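Long-range contacts in endolysin (Escherichia coli O157 typing phage 15, PDB 7M5I), which probably cleaves the beta-1,4 glycosidic bonds of host peptidoglycan as a lysozyme of glycosyl hydrolase family 24, helping to release phage progeny by lysis of the bacterial cell: residues A[12-17]-A[63-68]; A[24-29]-A[52-57]; A[85-90]-A[151-156]; A[106-111]-A[122-127]. All blocks are in the same frame, centred on the assembly; numbering follows the deposited sequence.

Interaction 1 (A[12-17]-A[63-68]); sequences KGLDAI and YLLADV
Leu14 reaches across from helix 11-21 to sit between Leu64 and Leu65 of helix 57-78; its CD1 touches both leucines, its CD2 only Leu65 of the two. CD1 meets Leu64 CD2 at 3.7 Å, methyl against methyl, the two side chains sliding past each other in opposite directions. Leu65 crosses Leu14 at about a right angle, and its CD2 lies against both branches, with Leu14 CD2 at 3.8 Å. The reach of Leu14 follows from its first torsion: with CG trans to the backbone N (chi1 -174°), the fork extends over the gap although CB itself points along the interface. One turn on, Ile17 aims at the partner helix; its CG2 approaches Leu64 CD1 at 4.1 Å, while CD1 comes to 4.4 Å from Val68 CG1.

The two short segments run nearly perpendicular, at 101°, with their axes 11.5 Å apart, so the contact is bridged wholly by branched aliphatic side chains. In this phage-lysozyme fold the second helix is the long one that follows the small beta-rich region, and Ile17 lies close to Glu21, the predicted active-site proton donor/acceptor on helix 11-21. Ile17 and Leu64 also pack on Tyr96 of helix 85-98, where apolar residues suit a buried place. Leu65 stands at the exposed margin, and the carboxylate of Asp67 turns elsewhere, to the hydroxyl of Thr41.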
# COMPACT_ATOMS: atom_id res chain seq x y z
N LYS A 12 -12.77 -4.87 0.66
CA LYS A 12 -11.76 -5.91 1.01
C LYS A 12 -10.34 -5.35 0.84
O LYS A 12 -9.42 -5.67 1.66
CB LYS A 12 -11.99 -7.15 0.16
CG LYS A 12 -13.19 -7.99 0.53
CD LYS A 12 -13.33 -9.20 -0.39
CE LYS A 12 -14.41 -10.13 0.11
NZ LYS A 12 -15.02 -10.99 -0.95
N GLY A 13 -10.12 -4.51 -0.17
CA GLY A 13 -8.79 -3.90 -0.38
C GLY A 13 -8.45 -2.93 0.73
O GLY A 13 -7.31 -2.94 1.19
N LEU A 14 -9.44 -2.15 1.18
CA LEU A 14 -9.19 -1.19 2.30
C LEU A 14 -8.91 -2.02 3.57
O LEU A 14 -7.98 -1.65 4.28
CB LEU A 14 -10.37 -0.25 2.49
CG LEU A 14 -10.15 0.86 3.53
CD1 LEU A 14 -9.17 1.87 3.04
CD2 LEU A 14 -11.46 1.49 3.86
N ASP A 15 -9.67 -3.07 3.81
CA ASP A 15 -9.49 -3.99 4.97
C ASP A 15 -8.06 -4.54 4.94
O ASP A 15 -7.43 -4.62 5.99
CB ASP A 15 -10.51 -5.15 4.92
CG ASP A 15 -11.99 -4.88 5.19
OD1 ASP A 15 -12.35 -3.80 5.72
OD2 ASP A 15 -12.78 -5.78 4.83
N ALA A 16 -7.51 -4.91 3.78
CA ALA A 16 -6.15 -5.45 3.65
C ALA A 16 -5.12 -4.38 4.02
O ALA A 16 -4.17 -4.66 4.80
CB ALA A 16 -5.90 -6.04 2.28
N ILE A 17 -5.28 -3.15 3.54
CA ILE A 17 -4.31 -2.07 3.87
C ILE A 17 -4.38 -1.82 5.38
O ILE A 17 -3.31 -1.65 5.99
CB ILE A 17 -4.59 -0.81 3.01
CG1 ILE A 17 -4.31 -1.19 1.55
CG2 ILE A 17 -3.70 0.32 3.51
CD1 ILE A 17 -4.55 -0.07 0.55
N TYR A 63 -8.95 9.16 7.74
CA TYR A 63 -7.60 9.63 7.39
C TYR A 63 -6.98 8.66 6.40
O TYR A 63 -6.24 9.11 5.50
CB TYR A 63 -6.75 9.81 8.65
CG TYR A 63 -7.32 10.76 9.65
CD1 TYR A 63 -8.13 11.82 9.27
CD2 TYR A 63 -7.05 10.60 10.98
CE1 TYR A 63 -8.71 12.66 10.21
CE2 TYR A 63 -7.60 11.44 11.94
CZ TYR A 63 -8.39 12.49 11.54
OH TYR A 63 -8.92 13.36 12.46
N LEU A 64 -7.21 7.37 6.55
CA LEU A 64 -6.60 6.34 5.66
C LEU A 64 -7.23 6.53 4.26
O LEU A 64 -6.46 6.54 3.24
CB LEU A 64 -6.83 4.93 6.17
CG LEU A 64 -6.32 3.82 5.25
CD1 LEU A 64 -4.81 3.87 5.14
CD2 LEU A 64 -6.79 2.46 5.75
N LEU A 65 -8.54 6.71 4.18
CA LEU A 65 -9.23 6.96 2.88
C LEU A 65 -8.62 8.19 2.19
O LEU A 65 -8.39 8.12 0.96
CB LEU A 65 -10.73 7.14 3.09
CG LEU A 65 -11.50 5.86 3.41
CD1 LEU A 65 -12.92 6.18 3.80
CD2 LEU A 65 -11.42 4.88 2.25
N ALA A 66 -8.34 9.25 2.94
CA ALA A 66 -7.81 10.50 2.35
C ALA A 66 -6.37 10.21 1.89
O ALA A 66 -6.03 10.65 0.78
CB ALA A 66 -7.84 11.62 3.35
N ASP A 67 -5.58 9.49 2.69
CA ASP A 67 -4.17 9.12 2.44
C ASP A 67 -4.08 8.32 1.11
O ASP A 67 -3.09 8.53 0.35
CB ASP A 67 -3.59 8.19 3.51
CG ASP A 67 -3.23 8.76 4.89
OD1 ASP A 67 -3.07 10.01 4.95
OD2 ASP A 67 -3.18 7.88 5.93
N VAL A 68 -4.99 7.37 0.87
CA VAL A 68 -4.78 6.35 -0.21
C VAL A 68 -5.22 6.95 -1.55
O VAL A 68 -4.87 6.40 -2.56
CB VAL A 68 -5.49 4.99 -0.06
CG1 VAL A 68 -5.05 4.25 1.18
CG2 VAL A 68 -6.97 5.10 -0.09

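Interaction 2 (A[24-29]-A[52-57]); sequences ELEAYE and GMKITA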
# COMPACT_ATOMS: atom_id res chain seq x y z
N GLU A 24 -3.41 2.29 15.69
CA GLU A 24 -3.24 2.83 17.05
C GLU A 24 -4.10 4.07 17.14
O GLU A 24 -4.02 4.89 16.17
CB GLU A 24 -1.80 3.19 17.35
CG GLU A 24 -0.90 1.99 17.41
CD GLU A 24 -1.11 0.95 18.49
OE1 GLU A 24 -1.79 1.21 19.53
OE2 GLU A 24 -0.69 -0.18 18.18
N LEU A 25 -4.82 4.24 18.22
CA LEU A 25 -5.65 5.46 18.36
C LEU A 25 -4.90 6.60 19.05
O LEU A 25 -5.44 7.68 19.09
CB LEU A 25 -6.95 5.15 19.08
CG LEU A 25 -7.90 4.18 18.39
CD1 LEU A 25 -9.23 4.09 19.13
CD2 LEU A 25 -8.06 4.51 16.91
N GLU A 26 -3.79 6.31 19.71
CA GLU A 26 -2.91 7.34 20.28
C GLU A 26 -1.66 7.45 19.42
O GLU A 26 -1.10 6.41 18.98
CB GLU A 26 -2.46 7.01 21.70
CG GLU A 26 -3.55 6.76 22.70
CD GLU A 26 -3.06 6.78 24.16
OE1 GLU A 26 -3.78 6.22 25.04
OE2 GLU A 26 -1.92 7.31 24.42
N ALA A 27 -1.25 8.69 19.18
CA ALA A 27 -0.03 8.97 18.40
C ALA A 27 1.16 8.24 19.04
O ALA A 27 1.26 8.18 20.30
CB ALA A 27 0.21 10.44 18.29
N TYR A 28 2.04 7.75 18.20
CA TYR A 28 3.30 7.10 18.65
C TYR A 28 4.37 7.53 17.65
O TYR A 28 4.11 7.77 16.46
CB TYR A 28 3.17 5.57 18.68
CG TYR A 28 2.94 4.91 17.36
CD1 TYR A 28 1.68 4.84 16.79
CD2 TYR A 28 3.98 4.35 16.63
CE1 TYR A 28 1.43 4.20 15.58
CE2 TYR A 28 3.76 3.74 15.39
CZ TYR A 28 2.48 3.62 14.88
OH TYR A 28 2.21 3.09 13.63
N GLU A 29 5.59 7.50 18.14
CA GLU A 29 6.77 7.77 17.31
C GLU A 29 7.19 6.44 16.73
O GLU A 29 7.46 5.55 17.51
CB GLU A 29 7.79 8.45 18.22
CG GLU A 29 9.10 8.67 17.53
CD GLU A 29 10.07 9.52 18.35
OE1 GLU A 29 9.62 10.58 18.88
OE2 GLU A 29 11.26 9.14 18.41
N GLY A 52 0.68 13.08 21.61
CA GLY A 52 -0.42 13.35 22.53
C GLY A 52 -1.77 13.30 21.87
O GLY A 52 -2.77 13.38 22.63
N MET A 53 -1.88 13.20 20.55
CA MET A 53 -3.21 13.20 19.90
C MET A 53 -3.88 11.84 20.14
O MET A 53 -3.15 10.81 20.23
CB MET A 53 -3.11 13.37 18.37
CG MET A 53 -2.98 14.83 17.97
SD MET A 53 -2.80 14.83 16.13
CE MET A 53 -4.38 14.09 15.68
N LYS A 54 -5.20 11.87 20.24
CA LYS A 54 -6.04 10.64 20.31
C LYS A 54 -7.17 10.81 19.32
O LYS A 54 -7.75 11.91 19.23
CB LYS A 54 -6.59 10.42 21.71
CG LYS A 54 -5.53 9.96 22.70
CD LYS A 54 -6.01 9.88 24.14
CE LYS A 54 -4.86 9.66 25.11
NZ LYS A 54 -5.35 9.64 26.51
N ILE A 55 -7.47 9.77 18.59
CA ILE A 55 -8.51 9.78 17.55
C ILE A 55 -9.43 8.57 17.77
O ILE A 55 -9.03 7.64 18.49
CB ILE A 55 -7.91 9.79 16.13
CG1 ILE A 55 -7.05 8.56 15.82
CG2 ILE A 55 -7.18 11.09 15.89
CD1 ILE A 55 -6.67 8.50 14.33
N THR A 56 -10.59 8.60 17.14
CA THR A 56 -11.50 7.42 17.12
C THR A 56 -11.15 6.50 15.98
O THR A 56 -10.46 6.93 15.01
CB THR A 56 -12.96 7.90 17.01
OG1 THR A 56 -13.14 8.48 15.73
CG2 THR A 56 -13.38 8.83 18.11
N ALA A 57 -11.68 5.28 15.98
CA ALA A 57 -11.50 4.33 14.88
C ALA A 57 -12.14 4.93 13.59
O ALA A 57 -11.62 4.68 12.51
CB ALA A 57 -12.12 2.99 15.24
O HOH W 1 0.93 10.29 21.99
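Leu25 to Ala27 and Met53 to Ile55 run antiparallel past each other, joined by two backbone hydrogen bonds that flank a single beta bridge between Glu26 and Lys54. Ile55 N donates to Leu25 O and Ala27 N to Met53 O, each at 3.0 Å. Two CA-H...O contacts accompany them, from Lys54 CA to Leu25 O and from Glu26 CA to Met53 O. Beyond the bridge a water takes over, donating a hydrogen bond to Ala27 O and accepting from Gly52 N at 2.8 Å. Gly52 has positive phi, a backbone shape glycine adopts easily.

Glu26 and Lys54 lie side by side and point the same way, both extended beyond CG. Their methylenes meet along their length, and Lys54 CE approaches Glu26 CD at 3.5 Å. The charged ends stay slightly apart, Lys54 NZ being 4.0 Å from Glu26 OE1, which is attraction without a salt bridge and suits an exposed surface. Leu25, with CG anti to its carbonyl carbon (chi1 -63°), lays its fork over the backbone at Ile55 and Thr56, where CD2 is 3.8 Å from Thr56 C. The small Ala27 faces the other chain and lets its CB come to 4.4 Å from Met53 CB.

Strand 27-29 pairs on with strand 35-38 by a backbone hydrogen bond between Tyr28 and Thr36. Met53 and Ile55 pack on Ile37 of that strand, Ile55 also reaches Ala60, and the Thr56 side chain caps the start of helix 57-78, tying the small beta region to the long helix.

Interaction 3 (A[85-90]-A[151-156]); sequences QNEFDA and DIYLDS
Asn86 supplies the hydrogen bond across the contact: its ND2 donates to Ile152 O at 3.0 Å, in the carbonyl plane and close to its own amide plane. That oxygen also accepts from Ser156 N, of the first residue beyond the helix, so two N-H groups grip it at the helix end. Asn86 CG sits between the backbone N and carbonyl carbon (chi1 54°), which swings the amide toward the partner backbone. Tyr153 OH and His112 ND1 share a hydrogen bond that ties down the far end of the tyrosine.

A water links the next pair, donating to Glu87 OE2 and to Tyr153 O. The same OE2 forms a salt bridge with Lys117, which balances the charge of this buried glutamate.

Among the apolar contacts, Glu87 CG lies over one face of the Tyr153 ring, offset toward its rim and 3.9 Å from the centroid, in a CH-pi contact. Ala90, small enough for close approach, places CB 3.6 Å from Tyr153 CB and 3.9 Å from Ile152 CG2.

With segment axes 7.3 Å apart at 161°, this is tight antiparallel helix packing, joining helix 85-98 to the C-terminal helix 140-155 in the helical part of the phage-lysozyme fold.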
# COMPACT_ATOMS: atom_id res chain seq x y z
N GLN A 85 -10.71 -6.56 -9.87
CA GLN A 85 -10.76 -5.77 -8.62
C GLN A 85 -9.61 -6.18 -7.71
O GLN A 85 -9.03 -5.29 -7.05
CB GLN A 85 -12.10 -5.96 -7.92
CG GLN A 85 -12.26 -5.03 -6.73
CD GLN A 85 -12.17 -3.56 -7.10
OE1 GLN A 85 -12.92 -3.02 -7.95
NE2 GLN A 85 -11.25 -2.88 -6.48
N ASN A 86 -9.32 -7.47 -7.60
CA ASN A 86 -8.29 -7.99 -6.66
C ASN A 86 -6.92 -7.59 -7.20
O ASN A 86 -6.04 -7.27 -6.40
CB ASN A 86 -8.43 -9.49 -6.40
CG ASN A 86 -8.45 -10.31 -7.66
OD1 ASN A 86 -9.47 -10.29 -8.35
ND2 ASN A 86 -7.38 -11.04 -7.94
N GLU A 87 -6.69 -7.61 -8.51
CA GLU A 87 -5.41 -7.12 -9.06
C GLU A 87 -5.23 -5.64 -8.71
O GLU A 87 -4.12 -5.26 -8.21
CB GLU A 87 -5.35 -7.30 -10.57
CG GLU A 87 -5.17 -8.73 -11.01
CD GLU A 87 -5.50 -8.97 -12.48
OE1 GLU A 87 -5.92 -7.98 -13.17
OE2 GLU A 87 -5.29 -10.10 -12.95
N PHE A 88 -6.27 -4.84 -8.89
CA PHE A 88 -6.23 -3.39 -8.56
C PHE A 88 -5.96 -3.23 -7.05
O PHE A 88 -5.04 -2.43 -6.68
CB PHE A 88 -7.53 -2.69 -8.94
CG PHE A 88 -7.44 -1.20 -8.78
CD1 PHE A 88 -6.70 -0.43 -9.69
CD2 PHE A 88 -8.06 -0.56 -7.73
CE1 PHE A 88 -6.65 0.95 -9.57
CE2 PHE A 88 -8.01 0.83 -7.62
CZ PHE A 88 -7.29 1.57 -8.53
N ASP A 89 -6.69 -3.94 -6.21
CA ASP A 89 -6.50 -3.83 -4.74
C ASP A 89 -5.04 -4.10 -4.37
O ASP A 89 -4.44 -3.33 -3.53
CB ASP A 89 -7.43 -4.73 -3.96
CG ASP A 89 -8.90 -4.37 -4.00
OD1 ASP A 89 -9.25 -3.20 -4.32
OD2 ASP A 89 -9.72 -5.30 -3.67
N ALA A 90 -4.47 -5.17 -4.89
CA ALA A 90 -3.08 -5.56 -4.60
C ALA A 90 -2.11 -4.50 -5.08
O ALA A 90 -1.15 -4.13 -4.33
CB ALA A 90 -2.75 -6.90 -5.18
N ASP A 151 -0.88 -12.89 -3.06
CA ASP A 151 -2.08 -13.75 -2.91
C ASP A 151 -3.34 -12.98 -3.32
O ASP A 151 -4.28 -13.60 -3.94
CB ASP A 151 -2.18 -14.30 -1.49
CG ASP A 151 -1.14 -15.35 -1.12
OD1 ASP A 151 -0.60 -15.98 -2.05
OD2 ASP A 151 -0.87 -15.52 0.11
N ILE A 152 -3.45 -11.70 -2.98
CA ILE A 152 -4.64 -10.90 -3.40
C ILE A 152 -4.60 -10.84 -4.94
O ILE A 152 -5.62 -11.12 -5.57
CB ILE A 152 -4.62 -9.48 -2.80
CG1 ILE A 152 -4.71 -9.52 -1.27
CG2 ILE A 152 -5.73 -8.63 -3.39
CD1 ILE A 152 -4.48 -8.18 -0.60
N TYR A 153 -3.45 -10.47 -5.50
CA TYR A 153 -3.30 -10.15 -6.94
C TYR A 153 -3.69 -11.41 -7.75
O TYR A 153 -4.46 -11.32 -8.75
CB TYR A 153 -1.87 -9.69 -7.23
CG TYR A 153 -1.63 -9.44 -8.71
CD1 TYR A 153 -1.21 -10.48 -9.52
CD2 TYR A 153 -1.84 -8.20 -9.27
CE1 TYR A 153 -1.02 -10.28 -10.88
CE2 TYR A 153 -1.67 -7.98 -10.63
CZ TYR A 153 -1.28 -9.03 -11.44
OH TYR A 153 -1.04 -8.84 -12.80
N LEU A 154 -3.11 -12.57 -7.40
CA LEU A 154 -3.30 -13.80 -8.23
C LEU A 154 -4.59 -14.51 -7.91
O LEU A 154 -5.26 -14.96 -8.88
CB LEU A 154 -2.15 -14.78 -7.97
CG LEU A 154 -0.81 -14.39 -8.56
CD1 LEU A 154 0.26 -15.35 -8.03
CD2 LEU A 154 -0.90 -14.39 -10.10
N ASP A 155 -4.90 -14.71 -6.64
CA ASP A 155 -5.94 -15.66 -6.19
C ASP A 155 -7.15 -14.97 -5.55
O ASP A 155 -8.05 -15.70 -5.17
CB ASP A 155 -5.35 -16.67 -5.19
CG ASP A 155 -4.16 -17.44 -5.75
OD1 ASP A 155 -4.09 -17.69 -6.96
OD2 ASP A 155 -3.27 -17.75 -4.94
N SER A 156 -7.17 -13.64 -5.40
CA SER A 156 -8.25 -12.94 -4.71
C SER A 156 -8.41 -13.47 -3.27
O SER A 156 -9.51 -13.59 -2.74
CB SER A 156 -9.56 -13.00 -5.58
OG SER A 156 -10.43 -11.97 -5.14
O HOH W 2 -4.68 -12.00 -11.39

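Interaction 4 (A[106-111]-A[122-127]); sequences STFIKR and EAMQWW. With PO4 (phosphate ion), chain C; PO4 (phosphate ion), chain D.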
# COMPACT_ATOMS: atom_id res chain seq x y z
N SER A 106 8.41 0.31 -12.11
CA SER A 106 8.61 -1.09 -11.64
C SER A 106 8.54 -2.07 -12.81
O SER A 106 7.81 -1.83 -13.75
CB SER A 106 7.59 -1.47 -10.59
OG SER A 106 6.26 -1.53 -11.12
N THR A 107 9.22 -3.20 -12.68
CA THR A 107 9.01 -4.39 -13.51
C THR A 107 7.59 -4.94 -13.31
O THR A 107 6.99 -5.40 -14.31
CB THR A 107 10.06 -5.45 -13.22
OG1 THR A 107 11.34 -4.89 -13.49
CG2 THR A 107 9.84 -6.70 -14.01
N PHE A 108 7.06 -4.96 -12.09
CA PHE A 108 5.74 -5.60 -11.86
C PHE A 108 4.69 -4.90 -12.74
O PHE A 108 3.85 -5.60 -13.33
CB PHE A 108 5.39 -5.76 -10.38
CG PHE A 108 5.05 -4.51 -9.61
CD1 PHE A 108 3.79 -3.95 -9.67
CD2 PHE A 108 5.97 -3.99 -8.68
CE1 PHE A 108 3.45 -2.85 -8.89
CE2 PHE A 108 5.65 -2.88 -7.93
CZ PHE A 108 4.39 -2.31 -7.99
N ILE A 109 4.71 -3.59 -12.86
CA ILE A 109 3.62 -2.87 -13.58
C ILE A 109 3.78 -3.12 -15.10
O ILE A 109 2.73 -3.24 -15.78
CB ILE A 109 3.59 -1.38 -13.25
CG1 ILE A 109 2.21 -0.79 -13.55
CG2 ILE A 109 4.68 -0.63 -14.00
CD1 ILE A 109 1.14 -1.20 -12.53
N LYS A 110 5.02 -3.22 -15.57
CA LYS A 110 5.33 -3.58 -16.98
C LYS A 110 4.76 -4.97 -17.29
O LYS A 110 4.10 -5.16 -18.32
CB LYS A 110 6.84 -3.46 -17.18
CG LYS A 110 7.32 -2.02 -17.37
CD LYS A 110 8.73 -1.94 -18.03
CE LYS A 110 9.54 -0.68 -17.76
NZ LYS A 110 9.99 -0.54 -16.35
N ARG A 111 4.97 -5.93 -16.39
CA ARG A 111 4.49 -7.32 -16.57
C ARG A 111 2.97 -7.33 -16.51
O ARG A 111 2.33 -8.04 -17.34
CB ARG A 111 5.14 -8.27 -15.56
CG ARG A 111 6.63 -8.44 -15.80
CD ARG A 111 7.22 -9.40 -14.79
NE ARG A 111 8.61 -9.68 -15.07
CZ ARG A 111 9.38 -10.48 -14.35
NH1 ARG A 111 8.90 -11.13 -13.31
NH2 ARG A 111 10.64 -10.65 -14.69
N GLU A 122 5.46 -12.34 -9.14
CA GLU A 122 6.88 -12.54 -8.77
C GLU A 122 7.59 -11.19 -8.57
O GLU A 122 8.26 -11.03 -7.53
CB GLU A 122 7.58 -13.42 -9.83
CG GLU A 122 7.07 -14.86 -9.77
CD GLU A 122 7.40 -15.73 -10.97
OE1 GLU A 122 7.92 -15.20 -12.00
OE2 GLU A 122 7.10 -16.95 -10.87
N ALA A 123 7.49 -10.27 -9.53
CA ALA A 123 8.22 -8.98 -9.51
C ALA A 123 7.71 -8.06 -8.38
O ALA A 123 8.47 -7.21 -7.85
CB ALA A 123 8.13 -8.31 -10.86
N MET A 124 6.44 -8.20 -7.99
CA MET A 124 5.87 -7.45 -6.87
C MET A 124 6.72 -7.73 -5.61
O MET A 124 6.96 -6.79 -4.81
CB MET A 124 4.41 -7.88 -6.62
CG MET A 124 3.46 -7.18 -7.51
SD MET A 124 1.78 -7.88 -7.39
CE MET A 124 1.24 -7.41 -5.75
N GLN A 125 7.15 -8.95 -5.46
CA GLN A 125 7.78 -9.44 -4.20
C GLN A 125 9.27 -9.08 -4.16
O GLN A 125 9.86 -9.21 -3.09
CB GLN A 125 7.49 -10.92 -4.11
CG GLN A 125 5.99 -11.16 -3.94
CD GLN A 125 5.78 -12.60 -3.66
OE1 GLN A 125 6.04 -13.04 -2.53
NE2 GLN A 125 5.39 -13.32 -4.71
N TRP A 126 9.82 -8.48 -5.21
CA TRP A 126 11.20 -7.96 -5.19
C TRP A 126 11.31 -6.78 -4.21
O TRP A 126 12.44 -6.48 -3.79
CB TRP A 126 11.67 -7.54 -6.58
CG TRP A 126 11.69 -8.65 -7.58
CD1 TRP A 126 11.56 -9.99 -7.37
CD2 TRP A 126 11.87 -8.48 -9.01
NE1 TRP A 126 11.66 -10.66 -8.57
CE2 TRP A 126 11.84 -9.76 -9.58
CE3 TRP A 126 12.06 -7.36 -9.83
CZ2 TRP A 126 11.99 -9.97 -10.96
CZ3 TRP A 126 12.24 -7.56 -11.18
CH2 TRP A 126 12.22 -8.85 -11.73
N TRP A 127 10.23 -6.08 -3.89
CA TRP A 127 10.22 -4.83 -3.11
C TRP A 127 10.21 -5.18 -1.60
O TRP A 127 9.18 -4.97 -0.93
CB TRP A 127 9.07 -3.94 -3.55
CG TRP A 127 9.29 -3.40 -4.92
CD1 TRP A 127 8.90 -4.00 -6.11
CD2 TRP A 127 9.94 -2.18 -5.29
NE1 TRP A 127 9.33 -3.27 -7.18
CE2 TRP A 127 9.91 -2.12 -6.72
CE3 TRP A 127 10.53 -1.13 -4.59
CZ2 TRP A 127 10.53 -1.09 -7.42
CZ3 TRP A 127 11.13 -0.11 -5.29
CH2 TRP A 127 11.11 -0.08 -6.68
P PO4 C . 12.22 -3.04 -10.52
O1 PO4 C . 12.77 -3.80 -11.73
O2 PO4 C . 13.14 -3.32 -9.34
O3 PO4 C . 10.83 -3.54 -10.22
O4 PO4 C . 12.18 -1.55 -10.77
P PO4 D . 10.85 -8.30 -17.80
O1 PO4 D . 11.25 -8.95 -19.12
O2 PO4 D . 12.11 -8.00 -16.98
O3 PO4 D . 9.94 -9.26 -17.07
O4 PO4 D . 10.08 -7.00 -18.07
O HOH W 3 8.97 -5.05 -9.60
O HOH W 4 10.21 -13.71 -11.88
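Phe108 and Ala123 meet at the centre of this contact in the helical part of the phage-lysozyme fold, between helix 107-113 and the end of helix 117-124 with the type I beta turn Met124-Trp127 that follows. Alanine's small methyl lets the backbones close in, and its CB lies 3.8 Å from Phe108 CB. Met124 CG follows at 3.7 Å from Phe108 CB, crossing the phenylalanine at about a right angle. At the ring's edge, Trp127 NE1 comes near the plane, 3.7 Å from Phe108 CD2.

Arg111 and Trp126 complete the first shell. The guanidinium of Arg111 stands steeply to the indole, the planes 74° apart, and Trp126 CH2 lies over its face, 3.8 Å from NH2. Thr107 adds its CG2 against Ala123 CB and Trp126 CZ3.

Two phosphates, probably from the crystallisation liquor, bind just outside. One takes the backbone N and the hydroxyl of Thr107 at the start of helix 107-113, where the helix end would help to hold an anion. The other sits at the guanidinium edge of Arg111, reached because the chain is extended from CG to NE.

Further out, Ser106 N-caps the helix, its OG accepting from Ile109 N at 3.1 Å and bonding also to Met103 O, while lying over the centre of the Phe108 ring. Arg111 NH1 is held by Gly119 O and, through a water, by Glu122. Another water joins the two segments: it accepts from Phe108 N and Trp127 NE1, and donates to Ala123 O at 2.8 Å and to the first phosphate's O3.

How the interactions relate
Along the chain, interaction 2 is nested within the loop closed by interaction 1, and interaction 4 within the loop closed by interaction 3; the second pair follows the first. Interactions 1 and 2 have centres about 17 Å apart and touch where Tyr63 packs on Ile55. Interactions 3 and 4, centres about 14 Å apart, meet where Met124 touches Tyr153 and Ala90. Interactions 1 and 3, about 15 Å between centres, join through Ala16 and Ile152. Interactions 2 and 4 lie about 34 Å apart by their centres. Interactions 1 and 2 tie the small beta region and helix 57-78 to helix 11-21, which carries the predicted active-site Glu21; interactions 3 and 4 hold the helical part together.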